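PDB 6EWQ: putative capsular polysaccharide biosynthesis protein from Streptococcus pneumoniae serotype 4, which binds pyridoxal 5'-phosphate and probably acts as an aminotransferase of the DegT/DnrJ/EryC1 family, perhaps in making sugars for the capsule. Local coordinates for residues Ile133-Ala138 and Val174-His179; Thr197-His202 and Ser214-Ala219; Phe232-Leu237 and Asp256-Ala261. All blocks are in the same frame, centred on the assembly; numbering follows the deposited sequence.

Interaction 1 (Ile133-Ala138 and Val174-His179). With PLP (pyridoxal-5'-phosphate), chain E.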
loop_
_atom_site.group_PDB
_atom_site.type_symbol
_atom_site.label_atom_id
_atom_site.label_comp_id
_atom_site.label_asym_id
_atom_site.label_seq_id
_atom_site.Cartn_x
_atom_site.Cartn_y
_atom_site.Cartn_z
ATOM N N ILE A 133 -12.586 -11.410 -14.034
ATOM C CA ILE A 133 -12.584 -10.010 -13.600
ATOM C C ILE A 133 -13.116 -9.131 -14.713
ATOM O O ILE A 133 -12.350 -8.582 -15.486
ATOM C CB ILE A 133 -11.180 -9.550 -13.174
ATOM C CG1 ILE A 133 -10.577 -10.574 -12.193
ATOM C CG2 ILE A 133 -11.237 -8.121 -12.585
ATOM C CD1 ILE A 133 -9.277 -10.149 -11.562
ATOM N N PRO A 134 -14.449 -8.958 -14.783
ATOM C CA PRO A 134 -14.964 -7.941 -15.699
ATOM C C PRO A 134 -14.726 -6.530 -15.151
ATOM O O PRO A 134 -14.581 -6.382 -13.947
ATOM C CB PRO A 134 -16.448 -8.224 -15.718
ATOM C CG PRO A 134 -16.744 -8.862 -14.399
ATOM C CD PRO A 134 -15.506 -9.575 -13.963
ATOM N N VAL A 135 -14.605 -5.540 -16.029
ATOM C CA VAL A 135 -14.431 -4.152 -15.637
ATOM C C VAL A 135 -15.690 -3.399 -15.959
ATOM O O VAL A 135 -16.211 -3.517 -17.065
ATOM C CB VAL A 135 -13.178 -3.453 -16.276
ATOM C CG1 VAL A 135 -13.192 -3.436 -17.810
ATOM C CG2 VAL A 135 -13.011 -2.014 -15.769
ATOM N N GLU A 136 -16.152 -2.592 -15.005
ATOM C CA GLU A 136 -17.347 -1.768 -15.180
ATOM C C GLU A 136 -16.918 -0.363 -15.700
ATOM O O GLU A 136 -16.878 0.616 -14.966
ATOM C CB GLU A 136 -18.111 -1.651 -13.887
ATOM C CG GLU A 136 -18.048 -2.849 -12.928
ATOM C CD GLU A 136 -18.591 -4.146 -13.453
ATOM O OE1 GLU A 136 -18.960 -4.274 -14.654
ATOM O OE2 GLU A 136 -18.681 -5.039 -12.619
ATOM N N LEU A 137 -16.562 -0.333 -16.981
ATOM C CA LEU A 137 -15.852 0.791 -17.610
ATOM C C LEU A 137 -16.735 1.990 -17.680
ATOM O O LEU A 137 -17.841 1.895 -18.142
ATOM C CB LEU A 137 -15.394 0.412 -19.040
ATOM C CG LEU A 137 -14.595 1.475 -19.826
ATOM C CD1 LEU A 137 -13.171 1.535 -19.337
ATOM C CD2 LEU A 137 -14.588 1.197 -21.332
ATOM N N ALA A 138 -16.189 3.129 -17.273
ATOM C CA ALA A 138 -16.872 4.417 -17.183
ATOM C C ALA A 138 -18.010 4.492 -16.174
ATOM O O ALA A 138 -18.653 5.570 -16.019
ATOM C CB ALA A 138 -17.323 4.884 -18.567
ATOM N N VAL A 174 -15.339 -11.560 -10.007
ATOM C CA VAL A 174 -14.813 -10.451 -9.161
ATOM C C VAL A 174 -14.849 -9.165 -9.949
ATOM O O VAL A 174 -14.084 -8.988 -10.889
ATOM C CB VAL A 174 -13.370 -10.686 -8.681
ATOM C CG1 VAL A 174 -12.909 -9.527 -7.807
ATOM C CG2 VAL A 174 -13.256 -12.018 -7.915
ATOM N N SER A 175 -15.765 -8.291 -9.601
ATOM C CA SER A 175 -15.940 -7.068 -10.338
ATOM C C SER A 175 -14.818 -6.022 -10.019
ATOM O O SER A 175 -14.664 -5.564 -8.875
ATOM C CB SER A 175 -17.315 -6.461 -10.045
ATOM O OG SER A 175 -17.428 -5.115 -10.541
ATOM N N ASP A 176 -14.101 -5.612 -11.058
ATOM C CA ASP A 176 -13.362 -4.354 -11.022
ATOM C C ASP A 176 -14.341 -3.163 -11.209
ATOM O O ASP A 176 -14.618 -2.711 -12.335
ATOM C CB ASP A 176 -12.286 -4.356 -12.108
ATOM C CG ASP A 176 -11.368 -3.125 -12.050
ATOM O OD1 ASP A 176 -11.636 -2.167 -11.286
ATOM O OD2 ASP A 176 -10.368 -3.101 -12.810
ATOM N N SER A 177 -14.867 -2.669 -10.097
ATOM C CA SER A 177 -15.745 -1.490 -10.104
ATOM C C SER A 177 -14.959 -0.210 -9.636
ATOM O O SER A 177 -15.513 0.628 -8.920
ATOM C CB SER A 177 -16.978 -1.724 -9.207
ATOM O OG SER A 177 -17.737 -2.839 -9.655
ATOM N N ALA A 178 -13.717 -0.056 -10.081
ATOM C CA ALA A 178 -12.981 1.158 -9.819
ATOM C C ALA A 178 -13.793 2.427 -10.261
ATOM O O ALA A 178 -13.699 3.477 -9.619
ATOM C CB ALA A 178 -11.630 1.124 -10.491
ATOM N N HIS A 179 -14.580 2.305 -11.315
ATOM C CA HIS A 179 -15.303 3.410 -11.844
ATOM C C HIS A 179 -16.775 3.432 -11.437
ATOM O O HIS A 179 -17.522 4.291 -11.888
ATOM C CB HIS A 179 -15.242 3.340 -13.387
ATOM C CG HIS A 179 -13.850 3.257 -13.962
ATOM N ND1 HIS A 179 -13.615 2.819 -15.247
ATOM C CD2 HIS A 179 -12.647 3.641 -13.473
ATOM C CE1 HIS A 179 -12.323 2.863 -15.508
ATOM N NE2 HIS A 179 -11.704 3.335 -14.435
HETATM N N1 PLP E . -9.145 -0.576 -12.299
HETATM C C2 PLP E . -9.516 0.508 -13.050
HETATM C C2A PLP E . -10.404 0.279 -14.226
HETATM C C3 PLP E . -9.045 1.875 -12.691
HETATM O O3 PLP E . -9.364 2.981 -13.379
HETATM C C4 PLP E . -8.202 2.111 -11.536
HETATM C C4A PLP E . -7.748 3.573 -11.197
HETATM C C5 PLP E . -7.854 0.831 -10.790
HETATM C C6 PLP E . -8.351 -0.421 -11.211
HETATM C C5A PLP E . -6.982 0.834 -9.561
HETATM O O4P PLP E . -7.264 1.984 -8.799
HETATM P P PLP E . -6.329 2.390 -7.573
HETATM O O1P PLP E . -5.401 3.399 -8.211
HETATM O O2P PLP E . -5.629 1.107 -7.253
HETATM O O3P PLP E . -7.407 2.853 -6.577
HETATM O O HOH W 1 -14.799 -0.108 -13.084
#
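Ile133-Ala138 and Val174-His179 run nearly parallel, their end-to-end directions 14° apart, and a single bridge pairs Val135 with Asp176: Asp176 N donates to Pro134 O at 3.0 Å, and Asp176 O accepts from Glu136 N at 3.1 Å, almost straight. Past this bridge the chains bow apart before meeting again at His179, and a water spans the gap, giving hydrogen bonds to Asp176 O and, weakly, to Glu136 O while accepting from His179 N. The bent chain of Glu136 lays CG against Ser177 OG; OE2 comes so close to Ser175 OG (2.4 Å) that the bond as modelled is doubtful, and Tyr144 OH at OE2 and Cys142 N at OE1 hold the carboxylate. Asp176 turns its carboxylate to the cofactor, CG lying anti to the backbone N (chi1 -174°). Its OD2 lies 2.9 Å from PLP N1 and is hydrogen-bonded to Ser93, whereas OD1 accepts from Ala178 N, an Asx turn fixing its rotation. Ala178 CB lies over one face of the pyridine, 3.4 Å from PLP C2. The imidazole of His179 is gripped at both nitrogens: ND1 accepts from Ala138 N at 3.3 Å, 23° out of the ring plane, and NE2 shares a 2.6 Å hydrogen bond with PLP O3. Aspartate at the pyridine nitrogen, expected to stabilise its protonated form, is characteristic of fold-type I PLP enzymes such as the DegT/DnrJ/EryC1 family.

Interaction 2 (Thr197-His202 and Ser214-Ala219). With PLP (pyridoxal-5'-phosphate), chain E.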
loop_
_atom_site.group_PDB
_atom_site.type_symbol
_atom_site.label_atom_id
_atom_site.label_comp_id
_atom_site.label_asym_id
_atom_site.label_seq_id
_atom_site.Cartn_x
_atom_site.Cartn_y
_atom_site.Cartn_z
ATOM N N THR A 197 -16.281 -7.592 -5.171
ATOM C CA THR A 197 -16.122 -6.324 -5.913
ATOM C C THR A 197 -15.079 -5.491 -5.240
ATOM O O THR A 197 -15.113 -5.402 -4.024
ATOM C CB THR A 197 -17.456 -5.577 -5.994
ATOM O OG1 THR A 197 -18.414 -6.396 -6.711
ATOM C CG2 THR A 197 -17.309 -4.192 -6.742
ATOM N N SER A 198 -14.155 -4.915 -6.034
ATOM C CA SER A 198 -13.220 -3.885 -5.560
ATOM C C SER A 198 -13.590 -2.503 -6.097
ATOM O O SER A 198 -13.933 -2.366 -7.260
ATOM C CB SER A 198 -11.802 -4.152 -6.013
ATOM O OG SER A 198 -11.743 -4.069 -7.395
ATOM N N PHE A 199 -13.478 -1.489 -5.247
ATOM C CA PHE A 199 -13.732 -0.093 -5.632
ATOM C C PHE A 199 -12.485 0.779 -5.440
ATOM O O PHE A 199 -11.644 0.483 -4.604
ATOM C CB PHE A 199 -14.826 0.518 -4.746
ATOM C CG PHE A 199 -16.172 -0.092 -4.902
ATOM C CD1 PHE A 199 -16.984 0.259 -5.979
ATOM C CD2 PHE A 199 -16.637 -1.014 -3.981
ATOM C CE1 PHE A 199 -18.264 -0.297 -6.129
ATOM C CE2 PHE A 199 -17.932 -1.573 -4.117
ATOM C CZ PHE A 199 -18.728 -1.225 -5.204
ATOM N N SER A 200 -12.380 1.878 -6.197
ATOM C CA SER A 200 -11.233 2.796 -6.108
ATOM C C SER A 200 -11.694 4.153 -5.660
ATOM O O SER A 200 -12.685 4.678 -6.174
ATOM C CB SER A 200 -10.510 2.923 -7.462
ATOM O OG SER A 200 -9.347 3.686 -7.338
ATOM N N PHE A 201 -10.955 4.714 -4.722
ATOM C CA PHE A 201 -11.209 6.064 -4.209
ATOM C C PHE A 201 -10.005 6.938 -4.518
ATOM O O PHE A 201 -9.655 7.879 -3.779
ATOM C CB PHE A 201 -11.456 6.014 -2.702
ATOM C CG PHE A 201 -12.404 4.929 -2.248
ATOM C CD1 PHE A 201 -13.530 4.583 -2.977
ATOM C CD2 PHE A 201 -12.198 4.287 -1.000
ATOM C CE1 PHE A 201 -14.388 3.592 -2.502
ATOM C CE2 PHE A 201 -13.063 3.313 -0.513
ATOM C CZ PHE A 201 -14.148 2.957 -1.271
ATOM N N HIS A 202 -9.331 6.605 -5.602
ATOM C CA HIS A 202 -8.180 7.368 -6.064
ATOM C C HIS A 202 -8.594 8.811 -6.434
ATOM O O HIS A 202 -9.779 9.078 -6.702
ATOM C CB HIS A 202 -7.591 6.627 -7.260
ATOM C CG HIS A 202 -6.453 7.317 -7.906
ATOM N ND1 HIS A 202 -6.633 8.229 -8.917
ATOM C CD2 HIS A 202 -5.124 7.198 -7.730
ATOM C CE1 HIS A 202 -5.453 8.648 -9.344
ATOM N NE2 HIS A 202 -4.522 8.035 -8.631
ATOM N N SER A 214 -11.658 -0.341 -1.651
ATOM C CA SER A 214 -12.372 -1.307 -0.796
ATOM C C SER A 214 -12.634 -2.595 -1.501
ATOM O O SER A 214 -12.691 -2.627 -2.719
ATOM C CB SER A 214 -13.705 -0.738 -0.269
ATOM O OG SER A 214 -14.604 -0.569 -1.350
ATOM N N ALA A 215 -12.722 -3.665 -0.717
ATOM C CA ALA A 215 -13.188 -4.954 -1.162
ATOM C C ALA A 215 -14.512 -5.198 -0.447
ATOM O O ALA A 215 -14.654 -4.871 0.740
ATOM C CB ALA A 215 -12.194 -6.039 -0.820
ATOM N N THR A 216 -15.470 -5.769 -1.174
ATOM C CA THR A 216 -16.748 -6.239 -0.597
ATOM C C THR A 216 -17.194 -7.473 -1.358
ATOM O O THR A 216 -16.531 -7.894 -2.313
ATOM C CB THR A 216 -17.833 -5.125 -0.557
ATOM O OG1 THR A 216 -18.940 -5.541 0.231
ATOM C CG2 THR A 216 -18.349 -4.728 -1.942
ATOM N N TRP A 217 -18.318 -8.046 -0.932
ATOM C CA TRP A 217 -18.829 -9.278 -1.537
ATOM C C TRP A 217 -20.314 -9.373 -1.335
ATOM O O TRP A 217 -20.811 -8.910 -0.336
ATOM C CB TRP A 217 -18.147 -10.500 -0.940
ATOM C CG TRP A 217 -18.205 -10.602 0.544
ATOM C CD1 TRP A 217 -19.120 -11.286 1.276
ATOM C CD2 TRP A 217 -17.264 -10.058 1.483
ATOM N NE1 TRP A 217 -18.825 -11.193 2.606
ATOM C CE2 TRP A 217 -17.700 -10.430 2.771
ATOM C CE3 TRP A 217 -16.099 -9.281 1.363
ATOM C CZ2 TRP A 217 -17.009 -10.066 3.941
ATOM C CZ3 TRP A 217 -15.420 -8.888 2.544
ATOM C CH2 TRP A 217 -15.872 -9.309 3.809
ATOM N N LYS A 218 -21.047 -9.945 -2.284
ATOM C CA LYS A 218 -22.495 -10.047 -2.102
ATOM C C LYS A 218 -22.835 -11.140 -1.079
ATOM O O LYS A 218 -22.008 -12.025 -0.807
ATOM C CB LYS A 218 -23.260 -10.262 -3.410
ATOM C CG LYS A 218 -23.096 -11.600 -4.042
ATOM C CD LYS A 218 -23.945 -11.699 -5.287
ATOM C CE LYS A 218 -23.657 -13.012 -6.002
ATOM N NZ LYS A 218 -23.967 -12.926 -7.438
ATOM N N ALA A 219 -24.020 -10.967 -0.469
ATOM C CA ALA A 219 -24.570 -11.889 0.506
ATOM C C ALA A 219 -24.677 -13.219 -0.178
ATOM O O ALA A 219 -25.191 -13.313 -1.274
ATOM C CB ALA A 219 -25.934 -11.436 0.997
HETATM N N1 PLP E . -9.145 -0.576 -12.299
HETATM C C2 PLP E . -9.516 0.508 -13.050
HETATM C C2A PLP E . -10.404 0.279 -14.226
HETATM C C3 PLP E . -9.045 1.875 -12.691
HETATM O O3 PLP E . -9.364 2.981 -13.379
HETATM C C4 PLP E . -8.202 2.111 -11.536
HETATM C C4A PLP E . -7.748 3.573 -11.197
HETATM C C5 PLP E . -7.854 0.831 -10.790
HETATM C C6 PLP E . -8.351 -0.421 -11.211
HETATM C C5A PLP E . -6.982 0.834 -9.561
HETATM O O4P PLP E . -7.264 1.984 -8.799
HETATM P P PLP E . -6.329 2.390 -7.573
HETATM O O1P PLP E . -5.401 3.399 -8.211
HETATM O O2P PLP E . -5.629 1.107 -7.253
HETATM O O3P PLP E . -7.407 2.853 -6.577
#
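With chi1 of 67°, Ser214 OG sits between its own backbone N and carbonyl carbon, and with chi1 of -65° the ring of Phe199 swings beside its backbone N, which brings the hydroxyl to the ring's edge, 3.4 Å from CD2. The two residues form a hydrogen-bonded pair of an antiparallel ladder within the seven-stranded mixed sheet of the PLP-binding domain, where strand 213-217 is antiparallel to strand 196-200. Phe199 N donates to Ser214 O and Ser214 N to Phe199 O; Thr197 and Thr216 repeat the pattern, and between them Ser198 and Ala215 form a non-hydrogen-bonded pair whose side chains lie on the other face, against helix 64-75. Thr216 CG2 meets the edge of the Phe199 ring at CE2, 3.9 Å away, while Thr197 CG2 lies over one face, offset toward the rim. Thr216 OG1 is taken by Lys57 O and Thr55. Beyond the ladder Ser200 reaches the cofactor phosphate, although the modelled place of its hydroxyl is doubtful. Phe201 brings its ring back to Ser214, meeting Phe207 edge-to-face as well. Its CZ comes 3.6 Å from Ser214 OG, the hydroxyl that also lies against Phe199.

Interaction 3 (Phe232-Leu237 and Asp256-Ala261)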
loop_
_atom_site.group_PDB
_atom_site.type_symbol
_atom_site.label_atom_id
_atom_site.label_comp_id
_atom_site.label_asym_id
_atom_site.label_seq_id
_atom_site.Cartn_x
_atom_site.Cartn_y
_atom_site.Cartn_z
ATOM N N PHE A 232 -9.515 -10.844 5.358
ATOM C CA PHE A 232 -9.048 -9.637 4.673
ATOM C C PHE A 232 -8.163 -8.771 5.611
ATOM O O PHE A 232 -7.076 -8.309 5.224
ATOM C CB PHE A 232 -10.234 -8.827 4.113
ATOM C CG PHE A 232 -10.687 -9.276 2.759
ATOM C CD1 PHE A 232 -9.995 -8.877 1.633
ATOM C CD2 PHE A 232 -11.821 -10.067 2.605
ATOM C CE1 PHE A 232 -10.418 -9.265 0.390
ATOM C CE2 PHE A 232 -12.249 -10.469 1.375
ATOM C CZ PHE A 232 -11.541 -10.089 0.267
ATOM N N GLN A 233 -8.620 -8.583 6.847
ATOM C CA GLN A 233 -7.951 -7.707 7.820
ATOM C C GLN A 233 -6.586 -8.183 8.152
ATOM O O GLN A 233 -5.625 -7.413 8.151
ATOM C CB GLN A 233 -8.769 -7.585 9.103
ATOM C CG GLN A 233 -9.998 -6.686 8.963
ATOM C CD GLN A 233 -9.647 -5.196 8.768
ATOM O OE1 GLN A 233 -8.590 -4.754 9.186
ATOM N NE2 GLN A 233 -10.523 -4.439 8.103
ATOM N N ILE A 234 -6.518 -9.486 8.429
ATOM C CA ILE A 234 -5.273 -10.178 8.663
ATOM C C ILE A 234 -4.279 -9.983 7.520
ATOM O O ILE A 234 -3.124 -9.652 7.782
ATOM C CB ILE A 234 -5.510 -11.691 8.918
ATOM C CG1 ILE A 234 -6.125 -11.857 10.327
ATOM C CG2 ILE A 234 -4.198 -12.470 8.861
ATOM C CD1 ILE A 234 -6.623 -13.275 10.628
ATOM N N LEU A 235 -4.711 -10.192 6.272
ATOM C CA LEU A 235 -3.815 -10.001 5.132
ATOM C C LEU A 235 -3.399 -8.552 4.870
ATOM O O LEU A 235 -2.348 -8.334 4.281
ATOM C CB LEU A 235 -4.450 -10.532 3.877
ATOM C CG LEU A 235 -4.788 -12.004 3.827
ATOM C CD1 LEU A 235 -5.492 -12.297 2.491
ATOM C CD2 LEU A 235 -3.582 -12.879 4.046
ATOM N N SER A 236 -4.198 -7.577 5.321
ATOM C CA SER A 236 -3.907 -6.137 5.112
ATOM C C SER A 236 -2.925 -5.541 6.115
ATOM O O SER A 236 -2.392 -4.432 5.916
ATOM C CB SER A 236 -5.203 -5.374 5.179
ATOM O OG SER A 236 -5.631 -5.237 6.522
ATOM N N LEU A 237 -2.684 -6.274 7.219
ATOM C CA LEU A 237 -1.943 -5.751 8.365
ATOM C C LEU A 237 -0.972 -6.832 8.801
ATOM O O LEU A 237 -1.059 -7.354 9.924
ATOM C CB LEU A 237 -2.920 -5.382 9.496
ATOM C CG LEU A 237 -3.601 -4.031 9.519
ATOM C CD1 LEU A 237 -4.994 -4.084 10.156
ATOM C CD2 LEU A 237 -2.739 -2.988 10.260
ATOM N N ASP A 256 0.304 -12.728 17.311
ATOM C CA ASP A 256 0.965 -13.727 16.463
ATOM C C ASP A 256 0.920 -13.223 15.024
ATOM O O ASP A 256 0.152 -12.336 14.698
ATOM C CB ASP A 256 0.240 -15.083 16.614
ATOM C CG ASP A 256 0.955 -16.240 15.935
ATOM O OD1 ASP A 256 2.187 -16.173 15.726
ATOM O OD2 ASP A 256 0.266 -17.250 15.613
ATOM N N ILE A 257 1.761 -13.769 14.170
ATOM C CA ILE A 257 1.703 -13.485 12.757
ATOM C C ILE A 257 1.439 -14.833 12.098
ATOM O O ILE A 257 2.282 -15.717 12.187
ATOM C CB ILE A 257 3.015 -12.893 12.245
ATOM C CG1 ILE A 257 3.374 -11.598 13.003
ATOM C CG2 ILE A 257 2.945 -12.668 10.741
ATOM C CD1 ILE A 257 2.409 -10.442 12.817
ATOM N N VAL A 258 0.253 -15.002 11.496
ATOM C CA VAL A 258 -0.148 -16.299 10.946
ATOM C C VAL A 258 0.376 -16.555 9.548
ATOM O O VAL A 258 0.471 -17.718 9.145
ATOM C CB VAL A 258 -1.681 -16.595 11.039
ATOM C CG1 VAL A 258 -2.186 -16.469 12.501
ATOM C CG2 VAL A 258 -2.475 -15.742 10.085
ATOM N N THR A 259 0.726 -15.505 8.823
ATOM C CA THR A 259 1.185 -15.631 7.461
ATOM C C THR A 259 1.944 -14.328 7.145
ATOM O O THR A 259 1.479 -13.263 7.532
ATOM C CB THR A 259 -0.044 -15.897 6.516
ATOM O OG1 THR A 259 0.380 -16.454 5.281
ATOM C CG2 THR A 259 -0.839 -14.657 6.215
ATOM N N PRO A 260 3.088 -14.384 6.437
ATOM C CA PRO A 260 3.805 -13.150 6.217
ATOM C C PRO A 260 3.106 -12.318 5.167
ATOM O O PRO A 260 3.453 -12.371 3.982
ATOM C CB PRO A 260 5.175 -13.626 5.761
ATOM C CG PRO A 260 5.005 -15.107 5.439
ATOM C CD PRO A 260 3.556 -15.420 5.499
ATOM N N ALA A 261 2.136 -11.506 5.615
ATOM C CA ALA A 261 1.195 -10.819 4.709
ATOM C C ALA A 261 1.585 -9.357 4.439
ATOM O O ALA A 261 2.773 -9.045 4.479
ATOM C CB ALA A 261 -0.248 -10.964 5.212
#
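Leu235 reaches from the last turn of helix 225-236 to Thr259 and Ala261 in the loop that follows strand 256-257. From CB the side chain passes to CG, which lies anti to the carbonyl carbon (chi1 -61°); neither atom closely touches Asp256-Ala261, and there the chain forks. The CD2 branch does the touching: it meets Thr259 CG2 at 3.9 Å and Ala261 CB at 4.0 Å, whereas CD1 points away from both; the leucine also packs on Leu70 and Val74 of helix 64-75. Ala261 CB is pressed against the helix backbone, 3.5 Å from Leu235 O and 4.1 Å from Ile234 O. One residue earlier, Ile234 meets Val258 through a single methyl pair, CG2 to CG2 at 3.9 Å, the side chains crossing at about a right angle. No hydrogen bond joins the two segments, so van der Waals contact holds them, in part methyl against backbone carbonyls; backbone bonds of Leu235 with Tyr262 and Ser236 with Cys264 follow. Asp256, Ile257 and Pro260 face the second subunit, whose Thr358 and His99 bind Asp256 and Pro260. The loop thus lies at the subunit interface, with the end of helix 225-236 behind it and strands 240-241 and 256-257 paired before it.

Along the chain the three contacts follow in series, each closing before the next opens. Interactions 1 and 2, with centres about 10 Å apart, share the mixed sheet: strands 172-176 and 196-200 are neighbours in it, probably joined by hydrogen bonds from Ser198 N to Ser175 O and from Ser177 N to Ser198 O, and both contacts reach the same PLP. Interaction 3 lies about 19 Å from interaction 2 and 26 Å from interaction 1, centre to centre. Helix 225-236 follows strand 213-217, and Phe232 packs on Ala215 and Trp217. Interactions 1 and 2 build one cofactor site on the sheet, while interaction 3 belongs to the subunit interface, the Ala261 side chain about 12 Å from a second PLP.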